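Local structure of RavA (6WO6) at residues L283-A288 against E322-A327; E32-T37 against S74-S79. The protein is a Legionella pneumophila effector of unknown molecular function, probably acting in the host cell during infection, with an elongated all-helical fold. The protein carries 2 engineered substitutions. All coordinates share one frame; numbering follows the deposited sequence.

Contact 1 of 2, residues L283-A288 against E322-A327; sequences LCLEFA and EMINGA
L285 and I324 have the largest share of the buried surface in this helix-to-helix contact in an all-helical fold. The end of helix 281-286, with the turn after it, packs on the last turns of helix 311-327. Their nearest CA atoms, those of L285 and I324, are 5.6 Å apart. The side chains that meet are apolar, apart from the sulfur of C284.

The CA-CB bond of L285 does not aim at the other helix. With CG anti to the carbonyl carbon (chi1 -67°) and the chain extended at chi2 (177°), CD2 is the branch that reaches across. It sits 3.6 Å from A327 CB and 3.8 Å from M323 CG, so one methyl bridges two residues a helical turn apart. The M323 side chain crosses that of L285 at a slant.

I324 uses both of its branches. CG1 is anti to the carbonyl carbon (chi1 -68°), and CD1 at its end reaches C284. There I324 CD1 lies 3.5 Å from C284 CB and 4.0 Å from C284 SG. The CG2 branch faces the C-terminal end of helix 281-286, near C284 O and A288 CB. F291 of helix 290-294 touches both C284 and I324, which ties a third helix to this buried side.

F287 is the first residue to leave helical geometry. Its ring is turned to helix 246-265, on another side of the segment. The chain then brings A288 back to the C-terminal helix, where its CB rests 3.5 Å from I324 O and 3.8 Å from A327 CB.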
# COMPACT_ATOMS: atom_id res chain seq x y z
N LEU A 283 6.16 5.50 30.90
CA LEU A 283 5.91 4.21 30.27
C LEU A 283 4.59 3.61 30.72
O LEU A 283 3.82 3.08 29.91
CB LEU A 283 7.07 3.26 30.55
CG LEU A 283 6.96 1.85 29.95
CD1 LEU A 283 6.78 1.94 28.45
CD2 LEU A 283 8.17 1.02 30.30
N CYS A 284 4.29 3.69 32.02
CA CYS A 284 3.01 3.18 32.52
C CYS A 284 1.84 3.94 31.91
O CYS A 284 0.81 3.34 31.57
CB CYS A 284 2.97 3.26 34.05
SG CYS A 284 4.12 2.16 34.91
N LEU A 285 1.98 5.26 31.76
CA LEU A 285 0.91 6.04 31.15
C LEU A 285 0.75 5.71 29.67
O LEU A 285 -0.38 5.62 29.17
CB LEU A 285 1.18 7.54 31.33
CG LEU A 285 1.13 8.13 32.74
CD1 LEU A 285 1.50 9.60 32.70
CD2 LEU A 285 -0.24 7.93 33.36
N GLU A 286 1.87 5.53 28.96
CA GLU A 286 1.81 5.24 27.53
C GLU A 286 1.04 3.96 27.25
O GLU A 286 0.41 3.83 26.19
CB GLU A 286 3.22 5.15 26.96
CG GLU A 286 3.29 5.11 25.44
CD GLU A 286 4.72 5.04 24.92
OE1 GLU A 286 5.62 4.67 25.71
OE2 GLU A 286 4.95 5.35 23.74
N PHE A 287 1.06 3.01 28.19
CA PHE A 287 0.42 1.71 28.04
C PHE A 287 -0.53 1.44 29.20
O PHE A 287 -0.62 0.32 29.71
CB PHE A 287 1.46 0.61 27.92
CG PHE A 287 2.40 0.78 26.76
CD1 PHE A 287 1.91 1.09 25.50
CD2 PHE A 287 3.77 0.66 26.93
CE1 PHE A 287 2.77 1.26 24.43
CE2 PHE A 287 4.63 0.82 25.86
CZ PHE A 287 4.13 1.12 24.61
N ALA A 288 -1.27 2.48 29.61
CA ALA A 288 -2.13 2.37 30.79
C ALA A 288 -3.21 1.30 30.62
O ALA A 288 -3.66 0.72 31.61
CB ALA A 288 -2.76 3.73 31.10
N GLU A 322 -3.42 5.45 40.83
CA GLU A 322 -4.74 6.06 40.55
C GLU A 322 -4.63 6.91 39.30
O GLU A 322 -5.59 6.98 38.54
CB GLU A 322 -5.18 6.88 41.76
CG GLU A 322 -6.42 7.71 41.53
CD GLU A 322 -6.45 9.03 42.27
OE1 GLU A 322 -5.55 9.87 42.04
OE2 GLU A 322 -7.36 9.23 43.09
N MET A 323 -3.47 7.53 39.11
CA MET A 323 -3.23 8.32 37.89
C MET A 323 -3.12 7.38 36.70
O MET A 323 -3.68 7.69 35.66
CB MET A 323 -1.92 9.09 38.02
CG MET A 323 -1.24 9.30 36.72
SD MET A 323 -0.36 10.84 36.82
CE MET A 323 -1.70 11.93 37.26
N ILE A 324 -2.39 6.28 36.86
CA ILE A 324 -2.29 5.34 35.74
C ILE A 324 -3.66 4.80 35.38
O ILE A 324 -4.00 4.66 34.20
CB ILE A 324 -1.31 4.20 36.09
CG1 ILE A 324 0.12 4.74 36.18
CG2 ILE A 324 -1.40 3.09 35.07
CD1 ILE A 324 1.06 3.84 36.95
N ASN A 325 -4.48 4.48 36.39
CA ASN A 325 -5.83 4.00 36.11
C ASN A 325 -6.68 5.09 35.45
O ASN A 325 -7.53 4.79 34.60
CB ASN A 325 -6.49 3.51 37.40
CG ASN A 325 -7.15 2.16 37.23
OD1 ASN A 325 -6.50 1.12 37.37
ND2 ASN A 325 -8.44 2.17 36.93
N GLY A 326 -6.46 6.35 35.83
CA GLY A 326 -7.16 7.44 35.17
C GLY A 326 -6.74 7.63 33.73
O GLY A 326 -7.55 8.03 32.89
N ALA A 327 -5.47 7.35 33.41
CA ALA A 327 -5.03 7.41 32.03
C ALA A 327 -5.67 6.32 31.19
O ALA A 327 -5.89 6.51 29.98
CB ALA A 327 -3.50 7.32 31.95

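Contact 2 of 2, residues E32-T37 against S74-S79; sequences ELNKLT and SDTFHS
F77, at the start of helix 77-92, meets both L33 and N34 at the end of helix 30-34. These three residues have the most surface buried here. F77 uses its ring and its backbone N; the helix end opposite supplies one apolar and one polar partner.

The F77 ring leaves the backbone with CG anti to N (chi1 -179°). This turns the ring toward L33, whose side chain crosses it at a slant. The CD2 methyl of L33 stands over one face of the ring, 3.9 Å from the centroid of F77 and only 5° off the ring normal. It is a CH-pi contact centred on the ring. The other L33 branch is nearer the ring rim, with L33 CD1 4.0 Å from F77 CD2. L36 adds a looser, oblique contact, its CD1 4.4 Å from F77 CD1. L44 of helix 38-51 touches L33, L36 and F77, so the ring belongs to a small apolar core shared with that helix.

The polar half rests on N34. Its OD1 accepts a hydrogen bond from F77 N at 3.3 Å. The N-H points almost straight at the oxygen (172°), but the donor is tilted well out of the carbonyl plane. The bond is long, yet it gives the first backbone N-H of helix 77-92 an acceptor. N34 also runs beside T76, both side chains pointing the same way, with N34 OD1 3.7 Å from T76 CB. T76 holds the N-cap position, but its OG1 bonds back to D72 and D73 O and makes no capping bond.

The end of one helix packs on the N-terminus of another in an all-helical fold, where an asparagine side chain serves the helix N-terminus and the CH-pi contact of L33 on F77 joins the apolar sides.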
# COMPACT_ATOMS: atom_id res chain seq x y z
N GLU A 32 3.63 5.15 -46.96
CA GLU A 32 4.24 3.86 -46.66
C GLU A 32 3.76 3.29 -45.34
O GLU A 32 3.66 2.07 -45.20
CB GLU A 32 5.76 3.99 -46.67
CG GLU A 32 6.35 4.22 -48.06
CD GLU A 32 6.10 3.05 -49.00
OE1 GLU A 32 6.23 1.89 -48.56
OE2 GLU A 32 5.78 3.29 -50.18
N LEU A 33 3.45 4.15 -44.36
CA LEU A 33 2.85 3.66 -43.12
C LEU A 33 1.48 3.05 -43.37
O LEU A 33 1.10 2.05 -42.75
CB LEU A 33 2.75 4.78 -42.09
CG LEU A 33 3.99 5.16 -41.28
CD1 LEU A 33 3.78 6.49 -40.59
CD2 LEU A 33 4.32 4.07 -40.26
N ASN A 34 0.70 3.66 -44.28
CA ASN A 34 -0.62 3.14 -44.60
C ASN A 34 -0.55 1.88 -45.46
O ASN A 34 -1.54 1.15 -45.54
CB ASN A 34 -1.45 4.21 -45.31
CG ASN A 34 -1.81 5.36 -44.39
OD1 ASN A 34 -1.71 5.25 -43.17
ND2 ASN A 34 -2.23 6.47 -44.98
N LYS A 35 0.59 1.61 -46.10
CA LYS A 35 0.76 0.36 -46.83
C LYS A 35 1.07 -0.83 -45.91
O LYS A 35 1.37 -1.92 -46.42
CB LYS A 35 1.87 0.51 -47.88
CG LYS A 35 1.54 1.48 -49.00
CD LYS A 35 2.76 1.79 -49.84
CE LYS A 35 3.32 0.55 -50.51
NZ LYS A 35 4.46 0.87 -51.42
N LEU A 36 1.00 -0.67 -44.60
CA LEU A 36 1.31 -1.75 -43.66
C LEU A 36 0.09 -2.62 -43.40
O LEU A 36 -1.06 -2.15 -43.41
CB LEU A 36 1.81 -1.19 -42.33
CG LEU A 36 3.20 -0.56 -42.25
CD1 LEU A 36 3.39 0.12 -40.90
CD2 LEU A 36 4.29 -1.60 -42.47
N THR A 37 0.34 -3.91 -43.16
CA THR A 37 -0.73 -4.80 -42.73
C THR A 37 -1.21 -4.39 -41.34
O THR A 37 -0.52 -3.70 -40.59
CB THR A 37 -0.26 -6.25 -42.72
OG1 THR A 37 0.40 -6.54 -41.49
CG2 THR A 37 0.70 -6.52 -43.87
N SER A 74 -11.02 5.13 -39.52
CA SER A 74 -10.61 4.06 -38.62
C SER A 74 -10.12 2.85 -39.42
O SER A 74 -10.77 1.80 -39.42
CB SER A 74 -11.76 3.66 -37.70
N ASP A 75 -8.97 2.99 -40.09
CA ASP A 75 -8.42 1.92 -40.91
C ASP A 75 -6.96 2.21 -41.25
O ASP A 75 -6.20 1.29 -41.58
CB ASP A 75 -9.23 1.74 -42.19
CG ASP A 75 -9.79 0.34 -42.34
OD1 ASP A 75 -9.53 -0.50 -41.45
OD2 ASP A 75 -10.48 0.07 -43.34
N THR A 76 -6.56 3.48 -41.17
CA THR A 76 -5.20 3.88 -41.48
C THR A 76 -4.30 3.68 -40.26
O THR A 76 -4.73 3.23 -39.20
CB THR A 76 -5.17 5.33 -41.95
OG1 THR A 76 -5.89 6.15 -41.01
CG2 THR A 76 -5.81 5.46 -43.32
N PHE A 77 -3.02 4.04 -40.42
CA PHE A 77 -2.08 3.90 -39.32
C PHE A 77 -2.36 4.90 -38.20
O PHE A 77 -2.07 4.62 -37.03
CB PHE A 77 -0.65 4.06 -39.82
CG PHE A 77 0.40 3.92 -38.75
CD1 PHE A 77 0.83 2.67 -38.35
CD2 PHE A 77 0.95 5.04 -38.15
CE1 PHE A 77 1.79 2.54 -37.36
CE2 PHE A 77 1.91 4.92 -37.15
CZ PHE A 77 2.33 3.66 -36.76
N HIS A 78 -2.91 6.06 -38.54
CA HIS A 78 -3.21 7.06 -37.52
C HIS A 78 -4.21 6.53 -36.50
O HIS A 78 -4.11 6.84 -35.31
CB HIS A 78 -3.74 8.34 -38.18
CG HIS A 78 -4.15 9.39 -37.20
ND1 HIS A 78 -5.40 9.43 -36.63
CD2 HIS A 78 -3.47 10.44 -36.68
CE1 HIS A 78 -5.48 10.47 -35.81
NE2 HIS A 78 -4.32 11.10 -35.82
N SER A 79 -5.17 5.72 -36.95
CA SER A 79 -6.13 5.12 -36.03
C SER A 79 -5.42 4.24 -35.00
O SER A 79 -5.67 4.35 -33.79
CB SER A 79 -7.16 4.31 -36.82
OG SER A 79 -8.10 3.69 -35.96

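Contact 2 comes first along the chain and is complete before contact 1 begins. It joins helices 30-34 and 77-92 near the N-terminus, while contact 1 joins helices 281-286 and 311-327 at the C-terminal end. The two share no helix. Their centres lie 75 Å apart, their nearest atoms about 59 Å, and they sit on opposite sides of the chain's centre. Each brings together parts separated by 33 residues (contact 1) or 36 (contact 2), most of them helical. Each end of the chain is thus packed from helices near in sequence. This is consistent with an elongated, strand-free molecule whose far ends do not touch.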